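Local coordinates for protein ubiquitin-conjugating enzyme (Plasmodium vivax, PDB 2FO3) that probably accepts ubiquitin from an E1 enzyme as a thioester and passes it to target proteins, acting as a UBE2W-like ubiquitin-conjugating (E2) enzyme, at residues H16-N20 with N21-N25; P32-I35 with R36-I39; T48-A51 with N52-Y55; P62-Y65 with P66-P70; V72-Q76 with K77-H81. All blocks are in the same frame, centred on the assembly; numbering follows the deposited sequence.

Contact 1: H16-N20 with N21-N25; sequences HNFLN and NPPIN
The first helix of the ubiquitin-conjugating (UBC) fold ends here: Asn17 and Phe18, in its last turn, meet Asn21, Pro22 and Pro23 of the linker that leads to strand 26-30. The final helical bond runs from Asn21 N to Asn17 O at 2.7 Å; it is somewhat bent, with an angle of 142° at the hydrogen. The next carbonyl cannot repeat the pattern, because Pro22 N lies 3.0 Å from Phe18 O but has no hydrogen to give. Instead the proline ring lies against that oxygen, its CB 3.4 Å from Phe18 O. Asn21 is the first residue to leave helical geometry, and its carbonyl oxygen is taken by the hydroxyl of Ser106 at the start of helix 105-116.

Phe18 carries the apolar part. Its CG is anti to the backbone N (chi1 -158°), which carries the ring out along the linker until one face meets Pro23, and the two side chains cross at about a right angle. Phe18 also packs on Val40 and Leu28, joining the helix end to strands 37-43 and 26-30, while Pro23 joins it to Val109 of helix 105-116. Asn20 and Asn21 are exposed. The Pro23 CD methylene makes a CH-pi contact over one face of the Phe18 ring, 3.6 Å from its centroid and 26° off the normal, displaced toward the rim so that CD comes within 3.3 Å of Phe18 CZ.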
# COMPACT_ATOMS: atom_id res chain seq x y z
N HIS A 16 6.20 -8.24 -10.20
CA HIS A 16 5.51 -9.35 -10.88
C HIS A 16 4.27 -9.77 -10.11
O HIS A 16 3.19 -9.92 -10.68
CB HIS A 16 6.45 -10.56 -11.04
CG HIS A 16 5.74 -11.82 -11.44
ND1 HIS A 16 5.05 -11.95 -12.63
CD2 HIS A 16 5.60 -13.01 -10.80
CE1 HIS A 16 4.53 -13.17 -12.71
NE2 HIS A 16 4.84 -13.83 -11.61
N ASN A 17 4.42 -9.98 -8.80
CA ASN A 17 3.27 -10.44 -8.02
C ASN A 17 2.10 -9.50 -8.03
O ASN A 17 0.94 -9.93 -8.19
CB ASN A 17 3.68 -10.76 -6.58
CG ASN A 17 2.51 -11.21 -5.75
OD1 ASN A 17 2.02 -10.48 -4.88
ND2 ASN A 17 1.99 -12.38 -6.07
N PHE A 18 2.40 -8.20 -7.87
CA PHE A 18 1.40 -7.17 -7.85
C PHE A 18 0.72 -7.03 -9.22
O PHE A 18 -0.49 -6.93 -9.30
CB PHE A 18 2.01 -5.83 -7.44
CG PHE A 18 1.01 -4.87 -6.89
CD1 PHE A 18 0.93 -4.65 -5.51
CD2 PHE A 18 0.15 -4.17 -7.73
CE1 PHE A 18 0.02 -3.73 -5.00
CE2 PHE A 18 -0.80 -3.26 -7.23
CZ PHE A 18 -0.86 -3.03 -5.87
N LEU A 19 1.51 -7.04 -10.29
CA LEU A 19 0.92 -6.87 -11.65
C LEU A 19 0.09 -8.07 -12.02
O LEU A 19 -0.94 -7.93 -12.65
CB LEU A 19 2.00 -6.67 -12.70
CG LEU A 19 2.77 -5.36 -12.55
CD1 LEU A 19 3.93 -5.32 -13.56
CD2 LEU A 19 1.84 -4.12 -12.67
N ASN A 20 0.56 -9.24 -11.62
CA ASN A 20 -0.17 -10.48 -11.92
C ASN A 20 -1.38 -10.70 -11.00
O ASN A 20 -2.44 -11.17 -11.44
CB ASN A 20 0.79 -11.67 -11.88
CG ASN A 20 0.66 -12.54 -13.10
OD1 ASN A 20 0.76 -13.76 -13.00
ND2 ASN A 20 0.45 -11.91 -14.27
N ASN A 21 -1.24 -10.30 -9.74
CA ASN A 21 -2.30 -10.47 -8.76
C ASN A 21 -2.52 -9.17 -7.98
O ASN A 21 -2.18 -9.10 -6.78
CB ASN A 21 -1.95 -11.66 -7.83
CG ASN A 21 -2.95 -11.85 -6.67
OD1 ASN A 21 -4.15 -11.53 -6.78
ND2 ASN A 21 -2.45 -12.38 -5.55
N PRO A 22 -3.10 -8.14 -8.64
CA PRO A 22 -3.26 -6.86 -7.95
C PRO A 22 -4.38 -6.93 -6.91
O PRO A 22 -5.36 -7.66 -7.12
CB PRO A 22 -3.68 -5.90 -9.07
CG PRO A 22 -4.38 -6.80 -10.07
CD PRO A 22 -3.66 -8.10 -10.02
N PRO A 23 -4.26 -6.18 -5.80
CA PRO A 23 -5.36 -6.13 -4.85
C PRO A 23 -6.62 -5.62 -5.54
O PRO A 23 -6.54 -4.84 -6.51
CB PRO A 23 -4.90 -5.10 -3.82
CG PRO A 23 -3.46 -5.09 -3.91
CD PRO A 23 -3.13 -5.35 -5.36
N ILE A 24 -7.78 -6.03 -5.04
CA ILE A 24 -9.08 -5.56 -5.57
C ILE A 24 -9.20 -4.01 -5.69
O ILE A 24 -8.91 -3.26 -4.72
CB ILE A 24 -10.28 -6.19 -4.75
CG1 ILE A 24 -11.65 -5.84 -5.37
CG2 ILE A 24 -10.23 -5.78 -3.27
CD1 ILE A 24 -11.99 -6.51 -6.73
N ASN A 25 -9.63 -3.55 -6.88
CA ASN A 25 -9.81 -2.12 -7.18
C ASN A 25 -8.52 -1.28 -7.12
O ASN A 25 -8.58 -0.06 -6.93
CB ASN A 25 -10.88 -1.49 -6.24
CG ASN A 25 -12.31 -1.72 -6.74
OD1 ASN A 25 -12.60 -2.73 -7.39
ND2 ASN A 25 -13.21 -0.78 -6.41

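Contact 2: P32-I35 with R36-I39; sequences PNNI and RIWI
Asn34 folds back on Arg36 and Ile37 in a type I beta turn, Asn34 to Ile37, within the connection between strands 26-30 and 37-43 of the UBC sheet. The tighter part is the Asn34 side. Its side-chain oxygen accepts from the backbone two residues on, Arg36 N to Asn34 OD1 at 3.0 Å with an angle of 151°, which makes an Asx turn inside the beta turn; the donor comes from above the amide plane. With CG anti to the backbone N (chi1 -170°), the amide reaches forward over the turn, and its other branch meets the end of the Ile37 side chain: Asn34 ND2 is 3.3 Å from Ile37 CD1. The backbone bond that defines the turn, Ile37 N to Asn34 O, is weak at 3.4 Å, leaving the side-chain bond as the shorter of the two that brace the corner.

The Ile35 side is looser and more open to solvent. The exposed Ile35 side chain lies across the base of Arg36, CG1 3.9 Å from Arg36 CG, while the Arg36 chain runs on, extended, to a weak bond from NH1 to Phe61 O. Trp38 is buried, packed edge-to-face with Phe61 and against Leu15 of the first helix, yet its indole nitrogen stays 4.1 Å from Ile35 O. A water fills the step, donating to Ile35 O at 2.7 Å and accepting from Trp38 NE1 at 3.0 Å, at the ring edge and in its plane.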
# COMPACT_ATOMS: atom_id res chain seq x y z
N PRO A 32 9.23 6.93 -12.37
CA PRO A 32 10.09 6.71 -13.57
C PRO A 32 11.58 6.78 -13.27
O PRO A 32 12.39 6.18 -14.00
CB PRO A 32 9.70 7.88 -14.51
CG PRO A 32 9.11 8.95 -13.57
CD PRO A 32 8.37 8.13 -12.50
N ASN A 33 11.96 7.52 -12.22
CA ASN A 33 13.39 7.70 -11.86
C ASN A 33 13.78 7.13 -10.49
O ASN A 33 14.81 7.52 -9.93
CB ASN A 33 13.77 9.20 -11.90
CG ASN A 33 13.35 9.86 -13.22
OD1 ASN A 33 12.62 10.84 -13.22
ND2 ASN A 33 13.80 9.30 -14.33
N ASN A 34 12.97 6.23 -9.95
CA ASN A 34 13.28 5.63 -8.64
C ASN A 34 12.60 4.25 -8.55
O ASN A 34 11.37 4.15 -8.45
CB ASN A 34 12.82 6.56 -7.49
CG ASN A 34 13.34 6.11 -6.11
OD1 ASN A 34 13.90 5.01 -5.95
ND2 ASN A 34 13.18 6.99 -5.11
N ILE A 35 13.40 3.20 -8.66
CA ILE A 35 12.88 1.83 -8.63
C ILE A 35 12.29 1.49 -7.25
O ILE A 35 11.56 0.50 -7.11
CB ILE A 35 13.97 0.75 -8.99
CG1 ILE A 35 15.16 0.79 -8.02
CG2 ILE A 35 14.46 0.89 -10.45
CD1 ILE A 35 16.24 -0.34 -8.31
N ARG A 36 12.63 2.30 -6.25
CA ARG A 36 12.24 2.03 -4.86
C ARG A 36 10.95 2.73 -4.42
O ARG A 36 10.57 2.66 -3.25
CB ARG A 36 13.43 2.34 -3.92
CG ARG A 36 14.62 1.48 -4.23
CD ARG A 36 15.63 1.44 -3.13
NE ARG A 36 16.45 0.24 -3.27
CZ ARG A 36 16.26 -0.90 -2.58
NH1 ARG A 36 15.30 -1.00 -1.66
NH2 ARG A 36 17.07 -1.95 -2.79
N ILE A 37 10.26 3.38 -5.36
CA ILE A 37 8.98 4.04 -5.04
C ILE A 37 7.84 3.57 -5.99
O ILE A 37 7.99 3.63 -7.23
CB ILE A 37 9.07 5.61 -5.08
CG1 ILE A 37 9.98 6.13 -3.97
CG2 ILE A 37 7.70 6.23 -4.98
CD1 ILE A 37 10.13 7.66 -3.95
N TRP A 38 6.73 3.13 -5.39
CA TRP A 38 5.50 2.78 -6.11
C TRP A 38 4.38 3.70 -5.66
O TRP A 38 4.38 4.19 -4.54
CB TRP A 38 5.07 1.33 -5.82
CG TRP A 38 5.98 0.23 -6.27
CD1 TRP A 38 7.18 0.34 -6.98
CD2 TRP A 38 5.74 -1.19 -6.12
NE1 TRP A 38 7.68 -0.91 -7.22
CE2 TRP A 38 6.82 -1.86 -6.72
CE3 TRP A 38 4.70 -1.95 -5.54
CZ2 TRP A 38 6.92 -3.28 -6.73
CZ3 TRP A 38 4.80 -3.36 -5.54
CH2 TRP A 38 5.91 -4.00 -6.15
N ILE A 39 3.39 3.88 -6.52
CA ILE A 39 2.17 4.58 -6.15
C ILE A 39 1.02 3.68 -6.55
O ILE A 39 0.84 3.36 -7.74
CB ILE A 39 1.95 5.95 -6.86
CG1 ILE A 39 3.21 6.83 -6.83
CG2 ILE A 39 0.72 6.68 -6.28
CD1 ILE A 39 3.55 7.34 -5.50
O HOH W 1 9.92 -0.27 -9.15

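Contact 3: T48-A51 with N52-Y55; sequences TIYA and NEVY
Tyr50, Glu53 and Tyr55 gather their side chains at two overlapping beta turns that lead into strand 54-60 of the UBC sheet: a type I turn from Thr48 to Ala51, then a type II turn from Tyr50 to Glu53. The second is closed by Glu53 N to Tyr50 O at 3.0 Å. Its third position falls to Asn52, whose positive phi (70°) is the conformation a type II turn asks for there, and whose amide lies at the exposed surface.

Tyr50, Glu53 and Tyr55 all start with CG beside the backbone N and anti to the carbonyl carbon (chi1 near -60°). For the two tyrosines this brings Tyr50 CD1 and Tyr55 CE2 together at 4.0 Å. The ring planes stand 89° apart with centroids separated by 5.9 Å, an oblique pair. Ile49 CG1 covers part of one face of the Tyr50 ring. Glu53 runs out extended past Tyr50, bringing OE1 to the edge of that ring, 3.7 Å from Tyr50 CD1. The Tyr50 hydroxyl itself goes to Lys80 O, and both rings touch Pro79.

The carboxylate is engaged through both oxygens. Tyr55 OH donates to Glu53 OE1, though the modelled length of 2.4 Å is doubtfully short, and OE1 lies in the plane of the Tyr55 ring. On the other branch a water donates to Glu53 OE2, weakly, at 2.7 Å and also to Ile49 O. If the short bond is real, it and the water would limit rotation of the carboxylate and link the turn to the first residues of the strand.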
# COMPACT_ATOMS: atom_id res chain seq x y z
N THR A 48 -18.91 0.08 0.72
CA THR A 48 -18.08 0.55 1.83
C THR A 48 -18.29 2.06 1.87
O THR A 48 -18.80 2.65 0.91
CB THR A 48 -16.56 0.19 1.67
OG1 THR A 48 -15.96 0.98 0.64
CG2 THR A 48 -16.37 -1.30 1.38
N ILE A 49 -17.89 2.70 2.98
CA ILE A 49 -18.08 4.15 3.13
C ILE A 49 -17.18 5.00 2.20
O ILE A 49 -17.38 6.22 2.07
CB ILE A 49 -17.97 4.62 4.62
CG1 ILE A 49 -16.55 4.44 5.16
CG2 ILE A 49 -19.02 3.91 5.50
CD1 ILE A 49 -16.31 5.12 6.55
N TYR A 50 -16.20 4.37 1.56
CA TYR A 50 -15.29 5.08 0.64
C TYR A 50 -15.64 4.84 -0.83
O TYR A 50 -14.86 5.18 -1.72
CB TYR A 50 -13.84 4.68 0.92
CG TYR A 50 -13.45 4.88 2.34
CD1 TYR A 50 -13.19 6.17 2.84
CD2 TYR A 50 -13.38 3.80 3.22
CE1 TYR A 50 -12.83 6.36 4.18
CE2 TYR A 50 -13.03 3.98 4.56
CZ TYR A 50 -12.77 5.26 5.03
OH TYR A 50 -12.44 5.42 6.35
N ALA A 51 -16.80 4.23 -1.07
CA ALA A 51 -17.26 3.88 -2.43
C ALA A 51 -17.00 4.95 -3.48
O ALA A 51 -17.39 6.11 -3.30
CB ALA A 51 -18.76 3.50 -2.40
N ASN A 52 -16.30 4.55 -4.55
CA ASN A 52 -16.02 5.41 -5.71
C ASN A 52 -15.03 6.56 -5.47
O ASN A 52 -14.68 7.27 -6.41
CB ASN A 52 -17.34 5.95 -6.31
CG ASN A 52 -18.13 4.88 -7.02
OD1 ASN A 52 -19.20 4.48 -6.55
ND2 ASN A 52 -17.61 4.41 -8.15
N GLU A 53 -14.58 6.73 -4.23
CA GLU A 53 -13.58 7.75 -3.92
C GLU A 53 -12.18 7.23 -4.28
O GLU A 53 -11.88 6.06 -4.06
CB GLU A 53 -13.66 8.16 -2.43
CG GLU A 53 -15.07 8.61 -1.98
CD GLU A 53 -15.14 9.03 -0.53
OE1 GLU A 53 -14.31 8.58 0.29
OE2 GLU A 53 -16.04 9.83 -0.19
N VAL A 54 -11.33 8.09 -4.81
CA VAL A 54 -9.99 7.67 -5.22
C VAL A 54 -9.00 8.01 -4.14
O VAL A 54 -8.98 9.15 -3.65
CB VAL A 54 -9.58 8.31 -6.58
CG1 VAL A 54 -8.09 8.04 -6.92
CG2 VAL A 54 -10.50 7.81 -7.70
N TYR A 55 -8.20 7.01 -3.74
CA TYR A 55 -7.09 7.22 -2.81
C TYR A 55 -5.81 6.66 -3.39
O TYR A 55 -5.81 5.66 -4.11
CB TYR A 55 -7.42 6.65 -1.40
CG TYR A 55 -8.63 7.31 -0.81
CD1 TYR A 55 -8.55 8.60 -0.25
CD2 TYR A 55 -9.88 6.68 -0.84
CE1 TYR A 55 -9.68 9.23 0.27
CE2 TYR A 55 -11.02 7.31 -0.32
CZ TYR A 55 -10.90 8.58 0.22
OH TYR A 55 -12.00 9.19 0.73
O HOH W 2 -18.22 8.29 0.09

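Contact 4: P62-Y65 with P66-P70; sequences PDDY and PLKPP
The Tyr65 ring has Pro66 over one face, with CA making a CH-pi contact 3.5 Å from the ring centroid and 21° off its normal, and CB standing above the centre of the ring. At the edge, near the ring plane, Lys68 O comes within 3.4 Å of Tyr65 CD1, and Pro70 CD approaches obliquely, 3.9 Å from Tyr65 CE1. Phe61 adds an edge-to-face partner, while residues of helix 10-20, among them Ile11 and Glu14, and Ile105 of helix 105-116 help to bury the tyrosine. The peptide bond joining Tyr65 to Pro66 is cis, which folds the proline back onto the ring that precedes it.

Two turns of backbone flank this pair. Tyr65 N bonds to Pro62 O and closes a type I turn, and Lys68 N donates to Asp64 O at 3.1 Å in a nearly straight bond (170°), although the donor stands well above the carbonyl plane. Tyr65 CA also points its hydrogen at Lys68 O, a CA-H...O contact of 3.5 Å. On the exposed side Asp64 and Lys68 lie side by side, their CB atoms 3.8 Å apart; Asp64 OD2 and Lys68 NZ remain 5.1 Å apart, so opposite charges are near without touching. Across the loop Pro62 CG rests 3.3 Å from Pro69 O.

Pro66 O is bonded by the hydroxyl of Tyr99, fastening the bend to the loop before helix 105-116. A cis Tyr-Pro peptide separated by two residues from a Pro-Pro pair is a hallmark of the UBC fold, on the connection between its third and fourth strands.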
# COMPACT_ATOMS: atom_id res chain seq x y z
N PRO A 62 12.85 0.77 1.62
CA PRO A 62 14.10 1.22 2.20
C PRO A 62 15.27 0.35 1.75
O PRO A 62 15.08 -0.76 1.22
CB PRO A 62 13.84 1.09 3.71
CG PRO A 62 12.88 -0.05 3.83
CD PRO A 62 11.96 0.13 2.63
N ASP A 63 16.48 0.85 1.96
CA ASP A 63 17.67 0.14 1.57
C ASP A 63 17.79 -1.27 2.19
O ASP A 63 18.39 -2.18 1.57
CB ASP A 63 18.91 0.97 1.92
CG ASP A 63 20.09 0.61 1.07
OD1 ASP A 63 19.97 0.71 -0.18
OD2 ASP A 63 21.14 0.24 1.63
N ASP A 64 17.24 -1.45 3.39
CA ASP A 64 17.27 -2.75 4.09
C ASP A 64 16.06 -3.65 3.80
O ASP A 64 15.89 -4.71 4.43
CB ASP A 64 17.38 -2.53 5.61
CG ASP A 64 18.78 -2.14 6.05
OD1 ASP A 64 19.65 -1.93 5.18
OD2 ASP A 64 19.01 -2.05 7.28
N TYR A 65 15.21 -3.22 2.85
CA TYR A 65 14.09 -4.06 2.42
C TYR A 65 14.65 -5.40 1.88
O TYR A 65 15.65 -5.40 1.13
CB TYR A 65 13.24 -3.33 1.34
CG TYR A 65 12.04 -4.13 0.91
CD1 TYR A 65 10.91 -4.21 1.72
CD2 TYR A 65 12.02 -4.81 -0.34
CE1 TYR A 65 9.80 -4.98 1.34
CE2 TYR A 65 10.89 -5.61 -0.73
CZ TYR A 65 9.81 -5.68 0.12
OH TYR A 65 8.70 -6.43 -0.21
N PRO A 66 14.00 -6.54 2.20
CA PRO A 66 12.75 -6.78 2.89
C PRO A 66 12.81 -7.00 4.42
O PRO A 66 11.77 -7.15 5.05
CB PRO A 66 12.24 -8.06 2.22
CG PRO A 66 13.50 -8.82 1.88
CD PRO A 66 14.61 -7.80 1.73
N LEU A 67 14.01 -7.01 5.00
CA LEU A 67 14.12 -7.20 6.46
C LEU A 67 13.50 -6.02 7.18
O LEU A 67 12.86 -6.16 8.21
CB LEU A 67 15.59 -7.41 6.87
CG LEU A 67 16.16 -8.78 6.45
CD1 LEU A 67 17.52 -8.97 7.11
CD2 LEU A 67 15.24 -9.96 6.80
N LYS A 68 13.66 -4.84 6.61
CA LYS A 68 12.95 -3.68 7.07
C LYS A 68 11.70 -3.50 6.18
O LYS A 68 11.75 -3.73 4.95
CB LYS A 68 13.86 -2.45 7.11
CG LYS A 68 14.68 -2.31 8.42
CD LYS A 68 15.50 -3.56 8.79
CE LYS A 68 15.97 -3.53 10.27
NZ LYS A 68 16.54 -4.87 10.76
N PRO A 69 10.56 -3.14 6.81
CA PRO A 69 9.30 -3.03 6.09
C PRO A 69 9.26 -1.84 5.12
O PRO A 69 10.02 -0.85 5.30
CB PRO A 69 8.27 -2.84 7.22
CG PRO A 69 9.06 -2.26 8.37
CD PRO A 69 10.41 -2.86 8.25
N PRO A 70 8.39 -1.92 4.09
CA PRO A 70 8.29 -0.74 3.23
C PRO A 70 7.63 0.37 4.04
O PRO A 70 6.92 0.09 5.02
CB PRO A 70 7.37 -1.20 2.09
CG PRO A 70 6.54 -2.30 2.70
CD PRO A 70 7.44 -3.00 3.68

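Contact 5: V72-Q76 with K77-H81; sequences VYFLQ and KPPKH
Phe74 leaves its strand with CG anti to the carbonyl carbon (chi1 -76°), which sets the ring against Pro79, while Gln76 is bent at chi2 (-63°) and brings its amide round beside the Pro78 ring. The first meeting is over a face: Pro79 CD makes a CH-pi contact 3.6 Å from the Phe74 centroid and 19° off the normal, displaced toward the rim, with Pro79 CG following across the far half of the ring. The side chains cross at about a right angle. Pro78 packs nearer the backbone, its CB 3.7 Å from Phe74 CB.

This is the exit from strand 71-74, the last of the UBC sheet, and it passes through a cis peptide between Gln76 and Lys77, unusual because no proline follows the bond. The chain then runs to His81, probably the counterpart of the histidine in the HPN motif of E2 enzymes; its ND1 bonds to His83 N. Leu57, Ile112 and Leu116 also line Phe74 in the core. No hydrogen bond crosses the contact. Gln76 instead spends NE2 on Ser86 O, and its OE1 lies 3.4 Å from Pro78 CD and 3.7 Å from Lys77 CD.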
# COMPACT_ATOMS: atom_id res chain seq x y z
N VAL A 72 4.74 3.01 3.99
CA VAL A 72 3.47 3.12 3.20
C VAL A 72 2.56 4.15 3.83
O VAL A 72 2.26 4.07 5.04
CB VAL A 72 2.71 1.74 3.13
CG1 VAL A 72 1.42 1.82 2.31
CG2 VAL A 72 3.58 0.69 2.55
N TYR A 73 2.13 5.12 3.02
CA TYR A 73 1.20 6.12 3.50
C TYR A 73 0.33 6.66 2.36
O TYR A 73 0.71 6.58 1.19
CB TYR A 73 1.95 7.26 4.22
CG TYR A 73 2.88 8.05 3.35
CD1 TYR A 73 2.44 9.21 2.69
CD2 TYR A 73 4.21 7.63 3.15
CE1 TYR A 73 3.29 9.93 1.87
CE2 TYR A 73 5.09 8.37 2.33
CZ TYR A 73 4.61 9.51 1.70
OH TYR A 73 5.46 10.24 0.91
N PHE A 74 -0.83 7.20 2.73
CA PHE A 74 -1.76 7.77 1.74
C PHE A 74 -1.37 9.17 1.30
O PHE A 74 -0.96 10.01 2.13
CB PHE A 74 -3.16 7.82 2.30
CG PHE A 74 -3.85 6.49 2.34
CD1 PHE A 74 -4.51 6.00 1.19
CD2 PHE A 74 -3.86 5.73 3.51
CE1 PHE A 74 -5.17 4.75 1.23
CE2 PHE A 74 -4.51 4.50 3.55
CZ PHE A 74 -5.17 4.01 2.39
N LEU A 75 -1.49 9.44 -0.00
CA LEU A 75 -1.25 10.78 -0.52
C LEU A 75 -2.44 11.64 -0.14
O LEU A 75 -3.48 11.11 0.29
CB LEU A 75 -0.98 10.75 -2.03
CG LEU A 75 0.31 10.01 -2.45
CD1 LEU A 75 0.49 10.07 -3.95
CD2 LEU A 75 1.56 10.54 -1.73
N GLN A 76 -2.30 12.95 -0.26
CA GLN A 76 -3.37 13.87 0.10
C GLN A 76 -4.46 13.87 -0.95
O GLN A 76 -4.14 13.81 -2.12
CB GLN A 76 -2.78 15.30 0.29
CG GLN A 76 -1.86 15.43 1.53
CD GLN A 76 -2.62 15.18 2.83
OE1 GLN A 76 -3.67 15.78 3.07
NE2 GLN A 76 -2.10 14.26 3.67
N LYS A 77 -5.75 13.88 -0.57
CA LYS A 77 -6.24 13.80 0.82
C LYS A 77 -6.39 12.34 1.24
O LYS A 77 -6.91 11.53 0.47
CB LYS A 77 -7.63 14.43 0.96
CG LYS A 77 -7.74 15.93 0.76
CD LYS A 77 -7.02 16.68 1.84
CE LYS A 77 -7.68 18.06 2.06
NZ LYS A 77 -6.69 19.03 2.66
N PRO A 78 -5.96 12.00 2.47
CA PRO A 78 -6.14 10.60 2.83
C PRO A 78 -7.60 10.24 3.23
O PRO A 78 -8.40 11.14 3.60
CB PRO A 78 -5.17 10.41 3.99
CG PRO A 78 -5.01 11.80 4.62
CD PRO A 78 -5.34 12.81 3.55
N PRO A 79 -7.94 8.93 3.18
CA PRO A 79 -9.26 8.54 3.62
C PRO A 79 -9.38 8.94 5.06
O PRO A 79 -8.37 8.93 5.78
CB PRO A 79 -9.24 7.00 3.48
CG PRO A 79 -7.80 6.62 3.37
CD PRO A 79 -7.11 7.78 2.75
N LYS A 80 -10.57 9.34 5.48
CA LYS A 80 -10.80 9.68 6.87
C LYS A 80 -11.12 8.40 7.57
O LYS A 80 -12.14 7.77 7.26
CB LYS A 80 -11.94 10.71 7.00
CG LYS A 80 -11.45 12.12 6.74
CD LYS A 80 -12.52 13.14 6.92
CE LYS A 80 -11.93 14.56 6.78
NZ LYS A 80 -10.81 14.88 7.78
N HIS A 81 -10.21 8.02 8.48
CA HIS A 81 -10.24 6.74 9.17
C HIS A 81 -9.46 6.85 10.47
O HIS A 81 -8.43 7.53 10.55
CB HIS A 81 -9.62 5.64 8.27
CG HIS A 81 -9.89 4.25 8.74
ND1 HIS A 81 -9.11 3.63 9.69
CD2 HIS A 81 -10.85 3.37 8.41
CE1 HIS A 81 -9.58 2.42 9.92
NE2 HIS A 81 -10.64 2.24 9.15

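The five contacts follow one another along the chain at turns and exits of the UBC fold. Contact 1 reaches contact 2 where Phe18 CD1 packs on Trp38 CZ3 at 4.1 Å, and contact 2 reaches contact 4 through Arg36 NH1, 2.9 Å from Pro62 O. Contacts 3 and 5 are neighbours, their centres about 12 Å apart, with Tyr55 CD1 lying 3.4 Å from Lys77 O. Contacts 3 and 4 sit on opposite sides of the chain's centre, about 30 Å between centres. Contact 5 probably lies closest in the chain to the active site: the Phe74 backbone is hydrogen-bonded to Gly88 and its side chain touches Ile90, in the segment where E2 enzymes carry the catalytic cysteine.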